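Local coordinates for protein BpsB (PgaB), Poly-beta-1,6-N-acetyl-D-glucosamine N-deacetylase (Bordetella bronchiseptica RB50, PDB 5BU6) that removes acetyl groups from the N-acetylglucosamine units of poly-beta-1,6-N-acetyl-D-glucosamine, as a family 4 carbohydrate esterase, and is required for biofilm formation, at residues I50-I63 with R71-D83. The protein carries 5 engineered substitutions. Residues are numbered along the deposited sequence; the frame is centred on the assembly and turned at random.
With EDO (1,2-ethanediol), chain J.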
loop_
_atom_site.group_PDB
_atom_site.type_symbol
_atom_site.label_atom_id
_atom_site.label_comp_id
_atom_site.label_asym_id
_atom_site.label_seq_id
_atom_site.Cartn_x
_atom_site.Cartn_y
_atom_site.Cartn_z
ATOM N N ILE A 50 7.408 -19.388 0.155
ATOM C CA ILE A 50 6.372 -19.191 1.169
ATOM C C ILE A 50 5.805 -20.547 1.573
ATOM O O ILE A 50 5.771 -20.884 2.749
ATOM C CB ILE A 50 5.256 -18.271 0.659
ATOM C CG1 ILE A 50 5.787 -16.838 0.516
ATOM C CG2 ILE A 50 4.040 -18.307 1.589
ATOM C CD1 ILE A 50 4.820 -15.885 -0.090
ATOM N N ARG A 51 5.405 -21.324 0.575
ATOM C CA ARG A 51 4.844 -22.647 0.785
ATOM C C ARG A 51 5.792 -23.584 1.522
ATOM O O ARG A 51 5.433 -24.135 2.560
ATOM C CB ARG A 51 4.453 -23.260 -0.557
ATOM C CG ARG A 51 3.699 -24.561 -0.439
ATOM C CD ARG A 51 3.529 -25.224 -1.797
ATOM N NE ARG A 51 2.250 -24.897 -2.417
ATOM C CZ ARG A 51 1.895 -25.292 -3.635
ATOM N NH1 ARG A 51 0.709 -24.955 -4.127
ATOM N NH2 ARG A 51 2.729 -26.022 -4.365
ATOM N N VAL A 52 7.004 -23.763 0.990
ATOM C CA VAL A 52 7.925 -24.749 1.532
ATOM C C VAL A 52 8.407 -24.401 2.946
ATOM O O VAL A 52 8.683 -25.301 3.731
ATOM C CB VAL A 52 9.162 -24.953 0.592
ATOM C CG1 VAL A 52 10.115 -23.778 0.657
ATOM C CG2 VAL A 52 9.884 -26.222 0.943
ATOM N N LYS A 53 8.485 -23.110 3.280
ATOM C CA LYS A 53 8.929 -22.689 4.617
ATOM C C LYS A 53 7.790 -22.782 5.634
ATOM O O LYS A 53 7.966 -22.492 6.810
ATOM C CB LYS A 53 9.473 -21.257 4.595
ATOM C CG LYS A 53 10.764 -21.078 3.798
ATOM C CD LYS A 53 11.942 -21.697 4.487
ATOM C CE LYS A 53 13.208 -21.526 3.655
ATOM N NZ LYS A 53 14.326 -22.273 4.249
ATOM N N GLY A 54 6.615 -23.170 5.167
ATOM C CA GLY A 54 5.491 -23.364 6.055
ATOM C C GLY A 54 4.705 -22.115 6.409
ATOM O O GLY A 54 3.938 -22.144 7.377
ATOM N N PHE A 55 4.865 -21.023 5.652
ATOM C CA PHE A 55 4.093 -19.827 5.952
ATOM C C PHE A 55 2.665 -20.071 5.535
ATOM O O PHE A 55 2.411 -20.853 4.624
ATOM C CB PHE A 55 4.651 -18.580 5.248
ATOM C CG PHE A 55 5.955 -18.098 5.818
ATOM C CD1 PHE A 55 5.991 -17.447 7.045
ATOM C CD2 PHE A 55 7.142 -18.283 5.128
ATOM C CE1 PHE A 55 7.195 -17.003 7.578
ATOM C CE2 PHE A 55 8.346 -17.840 5.653
ATOM C CZ PHE A 55 8.371 -17.195 6.878
ATOM N N ASN A 56 1.734 -19.415 6.225
ATOM C CA ASN A 56 0.319 -19.480 5.888
ATOM C C ASN A 56 -0.221 -18.097 5.577
ATOM O O ASN A 56 -0.535 -17.338 6.485
ATOM C CB ASN A 56 -0.475 -20.112 7.040
ATOM C CG ASN A 56 -0.237 -21.590 7.159
ATOM O OD1 ASN A 56 -0.540 -22.351 6.241
ATOM N ND2 ASN A 56 0.302 -22.016 8.293
ATOM N N PRO A 57 -0.300 -17.745 4.286
ATOM C CA PRO A 57 -0.848 -16.439 3.925
ATOM C C PRO A 57 -2.287 -16.256 4.418
ATOM O O PRO A 57 -3.117 -17.144 4.270
ATOM C CB PRO A 57 -0.765 -16.434 2.397
ATOM C CG PRO A 57 0.429 -17.370 2.108
ATOM C CD PRO A 57 0.254 -18.462 3.126
ATOM N N ILE A 58 -2.541 -15.102 5.020
ATOM C CA ILE A 58 -3.838 -14.756 5.624
ATOM C C ILE A 58 -4.452 -13.524 4.935
ATOM O O ILE A 58 -3.765 -12.787 4.214
ATOM C CB ILE A 58 -3.685 -14.448 7.143
ATOM C CG1 ILE A 58 -2.814 -13.190 7.325
ATOM C CG2 ILE A 58 -3.136 -15.657 7.898
ATOM C CD1 ILE A 58 -2.448 -12.847 8.742
ATOM N N SER A 59 -5.746 -13.287 5.149
ATOM C CA SER A 59 -6.370 -12.059 4.638
ATOM C C SER A 59 -6.404 -10.991 5.727
ATOM O O SER A 59 -6.219 -11.287 6.903
ATOM C CB SER A 59 -7.791 -12.329 4.177
ATOM O OG SER A 59 -8.541 -12.833 5.287
ATOM N N MET A 60 -6.708 -9.755 5.346
ATOM C CA MET A 60 -6.936 -8.711 6.345
ATOM C C MET A 60 -8.147 -9.020 7.228
ATOM O O MET A 60 -8.172 -8.684 8.414
ATOM C CB MET A 60 -7.130 -7.349 5.673
ATOM C CG MET A 60 -7.184 -6.201 6.683
ATOM S SD MET A 60 -5.694 -5.202 6.625
ATOM C CE MET A 60 -5.787 -4.579 4.948
ATOM N N GLN A 61 -9.165 -9.645 6.644
ATOM C CA GLN A 61 -10.325 -10.048 7.432
ATOM C C GLN A 61 -9.913 -11.019 8.552
ATOM O O GLN A 61 -10.451 -10.990 9.670
ATOM C CB GLN A 61 -11.385 -10.688 6.545
ATOM C CG GLN A 61 -12.660 -11.010 7.305
ATOM C CD GLN A 61 -13.343 -9.747 7.824
ATOM O OE1 GLN A 61 -13.593 -8.817 7.063
ATOM N NE2 GLN A 61 -13.628 -9.708 9.125
ATOM N N GLN A 62 -8.975 -11.911 8.238
ATOM C CA GLN A 62 -8.476 -12.848 9.238
ATOM C C GLN A 62 -7.732 -12.123 10.354
ATOM O O GLN A 62 -7.870 -12.482 11.535
ATOM C CB GLN A 62 -7.570 -13.891 8.592
ATOM C CG GLN A 62 -8.329 -15.053 7.965
ATOM C CD GLN A 62 -7.393 -16.014 7.262
ATOM O OE1 GLN A 62 -6.844 -15.696 6.210
ATOM N NE2 GLN A 62 -7.178 -17.169 7.857
ATOM N N ILE A 63 -6.967 -11.093 10.000
ATOM C CA ILE A 63 -6.275 -10.310 11.028
ATOM C C ILE A 63 -7.297 -9.663 11.967
ATOM O O ILE A 63 -7.182 -9.748 13.182
ATOM C CB ILE A 63 -5.388 -9.214 10.427
ATOM C CG1 ILE A 63 -4.170 -9.837 9.743
ATOM C CG2 ILE A 63 -4.945 -8.230 11.518
ATOM C CD1 ILE A 63 -3.463 -8.899 8.735
ATOM N N ARG A 71 -11.483 -15.834 15.804
ATOM C CA ARG A 71 -10.756 -16.930 15.172
ATOM C C ARG A 71 -9.273 -16.620 15.197
ATOM O O ARG A 71 -8.861 -15.612 14.646
ATOM C CB ARG A 71 -11.195 -17.124 13.706
ATOM C CG ARG A 71 -12.459 -17.928 13.516
ATOM C CD ARG A 71 -12.773 -18.059 12.037
ATOM N NE ARG A 71 -13.953 -18.883 11.800
ATOM C CZ ARG A 71 -14.289 -19.380 10.613
ATOM N NH1 ARG A 71 -15.378 -20.123 10.488
ATOM N NH2 ARG A 71 -13.528 -19.135 9.552
ATOM N N PRO A 72 -8.465 -17.475 15.836
ATOM C CA PRO A 72 -7.015 -17.274 15.800
ATOM C C PRO A 72 -6.410 -17.452 14.394
ATOM O O PRO A 72 -6.961 -18.172 13.555
ATOM C CB PRO A 72 -6.486 -18.348 16.757
ATOM C CG PRO A 72 -7.614 -19.313 16.909
ATOM C CD PRO A 72 -8.851 -18.507 16.811
ATOM N N LEU A 73 -5.289 -16.784 14.160
ATOM C CA LEU A 73 -4.505 -16.963 12.937
ATOM C C LEU A 73 -3.901 -18.363 12.868
ATOM O O LEU A 73 -3.623 -18.947 13.902
ATOM C CB LEU A 73 -3.391 -15.921 12.879
ATOM C CG LEU A 73 -3.851 -14.459 12.875
ATOM C CD1 LEU A 73 -2.682 -13.495 12.705
ATOM C CD2 LEU A 73 -4.887 -14.260 11.781
ATOM N N PRO A 74 -3.663 -18.891 11.649
ATOM C CA PRO A 74 -2.902 -20.151 11.575
ATOM C C PRO A 74 -1.439 -19.919 11.953
ATOM O O PRO A 74 -1.026 -18.754 12.046
ATOM C CB PRO A 74 -3.028 -20.544 10.106
ATOM C CG PRO A 74 -3.101 -19.214 9.397
ATOM C CD PRO A 74 -3.935 -18.336 10.311
ATOM N N PRO A 75 -0.658 -20.994 12.150
ATOM C CA PRO A 75 0.775 -20.821 12.419
ATOM C C PRO A 75 1.520 -20.126 11.273
ATOM O O PRO A 75 1.084 -20.196 10.119
ATOM C CB PRO A 75 1.281 -22.260 12.611
ATOM C CG PRO A 75 0.214 -23.139 12.097
ATOM C CD PRO A 75 -1.070 -22.403 12.262
ATOM N N ARG A 76 2.621 -19.457 11.613
ATOM C CA ARG A 76 3.432 -18.689 10.657
ATOM C C ARG A 76 2.597 -17.863 9.688
ATOM O O ARG A 76 2.756 -17.986 8.464
ATOM C CB ARG A 76 4.347 -19.634 9.869
ATOM C CG ARG A 76 5.397 -20.336 10.745
ATOM C CD ARG A 76 5.951 -21.582 10.060
ATOM N NE ARG A 76 4.887 -22.522 9.703
ATOM C CZ ARG A 76 4.515 -23.564 10.444
ATOM N NH1 ARG A 76 5.123 -23.824 11.596
ATOM N NH2 ARG A 76 3.532 -24.354 10.030
ATOM N N PRO A 77 1.706 -17.001 10.223
ATOM C CA PRO A 77 0.781 -16.274 9.355
ATOM C C PRO A 77 1.487 -15.129 8.664
ATOM O O PRO A 77 2.309 -14.440 9.287
ATOM C CB PRO A 77 -0.287 -15.750 10.336
ATOM C CG PRO A 77 0.438 -15.559 11.571
ATOM C CD PRO A 77 1.555 -16.591 11.629
ATOM N N ILE A 78 1.180 -14.929 7.391
ATOM C CA ILE A 78 1.772 -13.815 6.662
ATOM C C ILE A 78 0.728 -13.126 5.784
ATOM O O ILE A 78 -0.132 -13.777 5.210
ATOM C CB ILE A 78 2.990 -14.294 5.811
ATOM C CG1 ILE A 78 3.702 -13.108 5.172
ATOM C CG2 ILE A 78 2.583 -15.322 4.771
ATOM C CD1 ILE A 78 5.161 -13.394 4.854
ATOM N N LEU A 79 0.794 -11.797 5.724
ATOM C CA LEU A 79 -0.066 -10.987 4.874
ATOM C C LEU A 79 0.754 -10.544 3.655
ATOM O O LEU A 79 1.818 -9.936 3.811
ATOM C CB LEU A 79 -0.595 -9.766 5.626
ATOM C CG LEU A 79 -1.576 -8.849 4.877
ATOM C CD1 LEU A 79 -2.882 -9.597 4.657
ATOM C CD2 LEU A 79 -1.815 -7.586 5.691
ATOM N N LEU A 80 0.269 -10.861 2.460
ATOM C CA LEU A 80 0.945 -10.443 1.225
ATOM C C LEU A 80 0.262 -9.188 0.700
ATOM O O LEU A 80 -0.986 -9.134 0.644
ATOM C CB LEU A 80 0.867 -11.555 0.166
ATOM C CG LEU A 80 1.313 -12.958 0.542
ATOM C CD1 LEU A 80 1.050 -13.911 -0.639
ATOM C CD2 LEU A 80 2.794 -12.959 0.939
ATOM N N THR A 81 1.052 -8.175 0.337
ATOM C CA THR A 81 0.489 -6.945 -0.185
ATOM C C THR A 81 1.203 -6.543 -1.486
ATOM O O THR A 81 2.411 -6.773 -1.638
ATOM C CB THR A 81 0.576 -5.789 0.841
ATOM O OG1 THR A 81 1.929 -5.348 0.971
ATOM C CG2 THR A 81 0.052 -6.249 2.222
ATOM N N PHE A 82 0.417 -6.010 -2.413
ATOM C CA PHE A 82 0.864 -5.583 -3.741
ATOM C C PHE A 82 0.329 -4.167 -4.006
ATOM O O PHE A 82 -0.863 -4.000 -4.248
ATOM C CB PHE A 82 0.362 -6.552 -4.817
ATOM C CG PHE A 82 0.857 -7.955 -4.638
ATOM C CD1 PHE A 82 0.168 -8.849 -3.820
ATOM C CD2 PHE A 82 2.021 -8.375 -5.264
ATOM C CE1 PHE A 82 0.630 -10.144 -3.631
ATOM C CE2 PHE A 82 2.498 -9.670 -5.090
ATOM C CZ PHE A 82 1.795 -10.562 -4.265
ATOM N N ASP A 83 1.182 -3.150 -3.940
ATOM C CA ASP A 83 0.686 -1.775 -4.097
ATOM C C ASP A 83 1.010 -1.191 -5.475
ATOM O O ASP A 83 1.847 -1.727 -6.189
ATOM C CB ASP A 83 1.251 -0.851 -3.013
ATOM C CG ASP A 83 1.845 -1.605 -1.832
ATOM O OD1 ASP A 83 1.139 -2.446 -1.235
ATOM O OD2 ASP A 83 3.023 -1.337 -1.497
HETATM C C1 EDO J . -10.369 -10.351 1.529
HETATM O O1 EDO J . -9.191 -11.128 1.286
HETATM C C2 EDO J . -10.678 -10.344 3.028
HETATM O O2 EDO J . -9.783 -9.485 3.756
HETATM O O HOH W 1 -1.758 -12.869 2.385
HETATM O O HOH W 2 -8.778 -15.066 11.958
HETATM O O HOH W 3 -7.731 -17.497 10.779
#
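A beta-alpha-beta unit of the polysaccharide deacetylase fold brings the short strand Asn56-Pro57 alongside strand 77-83, in parallel, with helix 60-67 in the crossover. Asn56 N donates to Arg76 O (2.8 Å), Ile78 N to Asn56 O (3.1 Å) and Ile58 N to Ile78 O (2.8 Å). Pro57 and Pro77 suit this ladder because neither position has to donate here; instead their CA atoms make CA-H...O contacts with Ile78 O and Asn56 O. Branched Ile58 packs against the chain leading into strand 77-83: with CG1 between backbone N and carbonyl carbon (chi1 65°), CG2 packs on Pro74 CD and Pro77 CB while CD1 meets Leu73 CD1. Leu79 CD2 reaches Ile63 CD1 (3.7 Å) on the helix, which starts at a capping box: Ser59 OG accepts from Gln62 N and Gln62 OE1 from Ser59 N. On the other side of the ladder, Ile50 CD1 and Leu80 CD2 meet tip to tip. Gly54 closes helix 43-52 in a Schellman motif; at its positive phi (84°) a CB would jam against the preceding carbonyl oxygen. Near the strand start, Asn56 ND2 donates almost straight to Pro75 O (2.7 Å, 173°), with that oxygen in its amide plane.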